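Septation protein imp2 (Schizosaccharomyces pombe, PDB 5C1F) is required for normal septation and medial-ring disassembly and binds membrane phospholipids, this piece being its F-BAR domain. Local coordinates at residues V150-Y153 against V154-Q157; D213-E216 against E217-F221. One frame throughout, in Å; residues are numbered along the deposited sequence.

Contact 1. Residues V150-Y153 against V154-Q157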
loop_
_atom_site.group_PDB
_atom_site.type_symbol
_atom_site.label_atom_id
_atom_site.label_comp_id
_atom_site.label_asym_id
_atom_site.label_seq_id
_atom_site.Cartn_x
_atom_site.Cartn_y
_atom_site.Cartn_z
ATOM N N VAL A 150 33.164 -78.341 16.787
ATOM C CA VAL A 150 34.312 -79.204 16.541
ATOM C C VAL A 150 35.261 -79.151 17.732
ATOM O O VAL A 150 35.694 -80.184 18.241
ATOM C CB VAL A 150 35.070 -78.798 15.263
ATOM C CG1 VAL A 150 36.396 -79.532 15.179
ATOM C CG2 VAL A 150 34.223 -79.070 14.029
ATOM N N ASN A 151 35.562 -77.933 18.176
ATOM C CA ASN A 151 36.386 -77.710 19.357
ATOM C C ASN A 151 35.864 -78.503 20.553
ATOM O O ASN A 151 36.628 -79.165 21.258
ATOM C CB ASN A 151 36.435 -76.212 19.685
ATOM C CG ASN A 151 37.305 -75.901 20.891
ATOM O OD1 ASN A 151 36.852 -75.976 22.035
ATOM N ND2 ASN A 151 38.557 -75.535 20.637
ATOM N N TYR A 152 34.552 -78.442 20.756
ATOM C CA TYR A 152 33.894 -79.154 21.844
ATOM C C TYR A 152 33.959 -80.676 21.692
ATOM O O TYR A 152 34.313 -81.381 22.636
ATOM C CB TYR A 152 32.435 -78.708 21.954
ATOM C CG TYR A 152 31.579 -79.648 22.771
ATOM C CD1 TYR A 152 31.712 -79.714 24.152
ATOM C CD2 TYR A 152 30.642 -80.470 22.163
ATOM C CE1 TYR A 152 30.937 -80.573 24.901
ATOM C CE2 TYR A 152 29.863 -81.330 22.902
ATOM C CZ TYR A 152 30.012 -81.379 24.272
ATOM O OH TYR A 152 29.234 -82.239 25.014
ATOM N N TYR A 153 33.613 -81.180 20.509
ATOM C CA TYR A 153 33.590 -82.622 20.265
ATOM C C TYR A 153 34.966 -83.255 20.420
ATOM O O TYR A 153 35.083 -84.416 20.813
ATOM C CB TYR A 153 33.046 -82.924 18.868
ATOM C CG TYR A 153 31.564 -82.682 18.719
ATOM C CD1 TYR A 153 30.676 -83.039 19.725
ATOM C CD2 TYR A 153 31.054 -82.091 17.574
ATOM C CE1 TYR A 153 29.317 -82.817 19.589
ATOM C CE2 TYR A 153 29.702 -81.863 17.428
ATOM C CZ TYR A 153 28.836 -82.226 18.438
ATOM O OH TYR A 153 27.488 -81.997 18.288
ATOM N N VAL A 154 36.005 -82.493 20.102
ATOM C CA VAL A 154 37.370 -82.973 20.275
ATOM C C VAL A 154 37.716 -83.030 21.761
ATOM O O VAL A 154 38.351 -83.980 22.221
ATOM C CB VAL A 154 38.386 -82.083 19.523
ATOM C CG1 VAL A 154 39.812 -82.457 19.902
ATOM C CG2 VAL A 154 38.183 -82.210 18.021
ATOM N N SER A 155 37.272 -82.027 22.514
ATOM C CA SER A 155 37.543 -81.975 23.950
ATOM C C SER A 155 36.834 -83.100 24.700
ATOM O O SER A 155 37.267 -83.506 25.777
ATOM C CB SER A 155 37.131 -80.619 24.529
ATOM O OG SER A 155 35.745 -80.382 24.359
ATOM N N GLN A 156 35.747 -83.602 24.123
ATOM C CA GLN A 156 34.991 -84.692 24.731
ATOM C C GLN A 156 35.703 -86.030 24.589
ATOM O O GLN A 156 35.433 -86.964 25.340
ATOM C CB GLN A 156 33.593 -84.787 24.114
ATOM C CG GLN A 156 32.608 -83.759 24.639
ATOM C CD GLN A 156 32.313 -83.944 26.113
ATOM O OE1 GLN A 156 32.948 -83.323 26.967
ATOM N NE2 GLN A 156 31.347 -84.803 26.422
ATOM N N GLN A 157 36.613 -86.122 23.624
ATOM C CA GLN A 157 37.298 -87.378 23.340
ATOM C C GLN A 157 38.209 -87.819 24.482
ATOM O O GLN A 157 38.548 -88.996 24.597
ATOM C CB GLN A 157 38.110 -87.258 22.051
ATOM C CG GLN A 157 37.269 -87.087 20.803
ATOM C CD GLN A 157 38.113 -86.847 19.571
ATOM O OE1 GLN A 157 39.027 -86.023 19.585
ATOM N NE2 GLN A 157 37.816 -87.570 18.497
#

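Contact 2. Residues D213-E216 against E217-F221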
loop_
_atom_site.group_PDB
_atom_site.type_symbol
_atom_site.label_atom_id
_atom_site.label_comp_id
_atom_site.label_asym_id
_atom_site.label_seq_id
_atom_site.Cartn_x
_atom_site.Cartn_y
_atom_site.Cartn_z
ATOM N N ASP A 213 24.472 -30.143 -5.366
ATOM C CA ASP A 213 23.913 -29.286 -6.404
ATOM C C ASP A 213 22.619 -28.657 -5.913
ATOM O O ASP A 213 22.426 -27.451 -6.025
ATOM C CB ASP A 213 23.662 -30.071 -7.695
ATOM C CG ASP A 213 24.942 -30.420 -8.426
ATOM O OD1 ASP A 213 25.991 -29.824 -8.105
ATOM O OD2 ASP A 213 24.899 -31.283 -9.329
ATOM N N ILE A 214 21.746 -29.484 -5.349
ATOM C CA ILE A 214 20.457 -29.022 -4.845
ATOM C C ILE A 214 20.618 -27.954 -3.770
ATOM O O ILE A 214 19.905 -26.950 -3.775
ATOM C CB ILE A 214 19.627 -30.194 -4.283
ATOM C CG1 ILE A 214 19.125 -31.079 -5.425
ATOM C CG2 ILE A 214 18.449 -29.684 -3.459
ATOM C CD1 ILE A 214 18.307 -32.270 -4.959
ATOM N N GLU A 215 21.562 -28.165 -2.857
ATOM C CA GLU A 215 21.799 -27.206 -1.784
ATOM C C GLU A 215 22.343 -25.886 -2.326
ATOM O O GLU A 215 21.909 -24.811 -1.912
ATOM C CB GLU A 215 22.759 -27.787 -0.743
ATOM C CG GLU A 215 23.142 -26.817 0.367
ATOM C CD GLU A 215 21.943 -26.293 1.147
ATOM O OE1 GLU A 215 20.899 -26.978 1.192
ATOM O OE2 GLU A 215 22.050 -25.188 1.719
ATOM N N GLU A 216 23.286 -25.970 -3.259
ATOM C CA GLU A 216 23.860 -24.774 -3.864
ATOM C C GLU A 216 22.825 -24.000 -4.681
ATOM O O GLU A 216 22.798 -22.772 -4.653
ATOM C CB GLU A 216 25.056 -25.143 -4.739
ATOM C CG GLU A 216 26.250 -25.647 -3.954
ATOM C CD GLU A 216 27.370 -26.135 -4.847
ATOM O OE1 GLU A 216 27.193 -26.131 -6.084
ATOM O OE2 GLU A 216 28.428 -26.522 -4.310
ATOM N N GLU A 217 21.972 -24.721 -5.403
ATOM C CA GLU A 217 20.914 -24.083 -6.178
ATOM C C GLU A 217 19.854 -23.483 -5.264
ATOM O O GLU A 217 19.271 -22.442 -5.573
ATOM C CB GLU A 217 20.267 -25.081 -7.136
ATOM C CG GLU A 217 21.189 -25.590 -8.223
ATOM C CD GLU A 217 20.623 -26.801 -8.932
ATOM O OE1 GLU A 217 19.404 -27.051 -8.801
ATOM O OE2 GLU A 217 21.397 -27.507 -9.614
ATOM N N ARG A 218 19.606 -24.150 -4.140
ATOM C CA ARG A 218 18.607 -23.695 -3.180
ATOM C C ARG A 218 18.939 -22.305 -2.665
ATOM O O ARG A 218 18.065 -21.444 -2.562
ATOM C CB ARG A 218 18.503 -24.668 -2.006
ATOM C CG ARG A 218 17.441 -24.302 -0.989
ATOM C CD ARG A 218 17.549 -25.162 0.261
ATOM N NE ARG A 218 18.703 -24.796 1.079
ATOM C CZ ARG A 218 18.672 -23.881 2.045
ATOM N NH1 ARG A 218 17.544 -23.237 2.316
ATOM N NH2 ARG A 218 19.768 -23.612 2.740
ATOM N N ARG A 219 20.211 -22.089 -2.352
ATOM C CA ARG A 219 20.648 -20.822 -1.788
ATOM C C ARG A 219 20.660 -19.719 -2.840
ATOM O O ARG A 219 20.326 -18.572 -2.544
ATOM C CB ARG A 219 22.027 -20.979 -1.143
ATOM C CG ARG A 219 22.011 -21.940 0.038
ATOM C CD ARG A 219 23.318 -21.945 0.808
ATOM N NE ARG A 219 23.230 -22.817 1.977
ATOM C CZ ARG A 219 23.009 -22.394 3.217
ATOM N NH1 ARG A 219 22.866 -21.098 3.465
ATOM N NH2 ARG A 219 22.938 -23.268 4.212
ATOM N N HIS A 220 21.037 -20.066 -4.067
ATOM C CA HIS A 220 20.955 -19.113 -5.168
ATOM C C HIS A 220 19.499 -18.749 -5.431
ATOM O O HIS A 220 19.177 -17.588 -5.687
ATOM C CB HIS A 220 21.595 -19.677 -6.435
ATOM C CG HIS A 220 23.092 -19.608 -6.440
ATOM N ND1 HIS A 220 23.780 -18.418 -6.518
ATOM C CD2 HIS A 220 24.029 -20.585 -6.390
ATOM C CE1 HIS A 220 25.081 -18.663 -6.509
ATOM N NE2 HIS A 220 25.257 -19.969 -6.432
ATOM N N PHE A 221 18.624 -19.748 -5.360
ATOM C CA PHE A 221 17.201 -19.528 -5.580
ATOM C C PHE A 221 16.626 -18.539 -4.567
ATOM O O PHE A 221 15.970 -17.567 -4.940
ATOM C CB PHE A 221 16.433 -20.850 -5.514
ATOM C CG PHE A 221 14.952 -20.676 -5.335
ATOM C CD1 PHE A 221 14.152 -20.289 -6.399
ATOM C CD2 PHE A 221 14.360 -20.887 -4.098
ATOM C CE1 PHE A 221 12.787 -20.120 -6.233
ATOM C CE2 PHE A 221 12.996 -20.717 -3.926
ATOM C CZ PHE A 221 12.210 -20.332 -4.994
#

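Contact 1. Residues V150-Y153 against V154-Q157
Gln156 lays its aliphatic portion over one face of the Tyr152 ring: CG of Gln156 stands 3.9 Å from the ring centroid of Tyr152 and is displaced toward the rim, a CH-pi contact. The amide plane lies within 8° of the ring plane, and Gln156 NE2 comes to 3.6 Å from Tyr152 OH. Glutamine suits this place because its methylenes can cover an aromatic face while its amide continues along the ring toward the hydroxyl. Tyr152 has CG anti to the backbone N (chi1 164°), which brings the ring round to the flank where Gln156, one turn on, folds back through a bend at chi2 (-64°). Ser155 turns its hydroxyl back to the same turn, OG donating to Tyr152 O in a contact modelled at 2.5 Å, so short that its exact length is doubtful, while Gln156 N gives that oxygen a weak bond of 3.0 Å. This lies near the end of the long helix 69-155, at the distal tip of the F-BAR domain, close to where the chain turns back into helix 162-252. Upstream, Val154 N donates to Val150 O (3.0 Å), and Val150 CG1 and Val154 CG2 sit 4.3 Å apart, a loose apolar pair. Helix 162-252 lies alongside: Asn168 ND2 donates to Tyr153 O, Gln157 NE2 bonds to Asn169 OD1, and Thr175 packs on Val150 and Tyr153.

Contact 2. Residues D213-E216 against E217-F221
Glu215 holds two consecutive arginines with one carboxylate, and its OE2 accepts from both. Arg218 meets it side-on: NE donates to Glu215 OE1 at 3.1 Å, from above the carboxylate plane, and Arg218 NH2 reaches the syn lone pair of Glu215 OE2 at 3.0 Å, nearly straight (165°). Arg219 NE approaches the same Glu215 OE2 nearly along its C-O axis at 2.7 Å, in a more bent bond (130°). Arg218 NH2 lies 3.4 Å above one face of the Arg219 guanidinium, offset toward its rim; the carboxylates around the pair, Glu215 among them, probably balance the two charges. Glu215 reaches both by bending at chi2 (58°). These i to i+3 and i to i+4 bridges run along helix 162-252, within the helical core of the F-BAR dimer; glutamate is long enough to reach both arginines a turn away, and the guanidinium groups have further N-H donors for the second subunit. Arg26 of the same chain bridges to Glu215 OE1. From the second subunit, Glu67 pairs with Arg218 NH1 and Asp259 with Arg219 NH1, while Thr68 bonds to Arg219 NH2. The backbone keeps regular helical bonds, such as Glu217 N to Asp213 O at 2.8 Å.

From the N terminus, the chain runs through helix 18-59 and then the long helix 69-155, whose far end carries contact 1. It reverses direction, and helix 162-252 returns along its partner, reaching contact 2 well along its length. Each contact spans only neighbouring helical turns, so neither closes a long loop; they lie in series, with no nesting or crossing. The centres of contact 1 and contact 2 are about 65 Å apart. The nearest atoms of contact 1 and contact 2 are about 53 Å apart. Contact 1 ties helix 69-155 to the start of helix 162-252, where no residue of the second subunit touches these segments, whereas contact 2 joins helices 18-59, 69-155 and 162-252 to the second subunit.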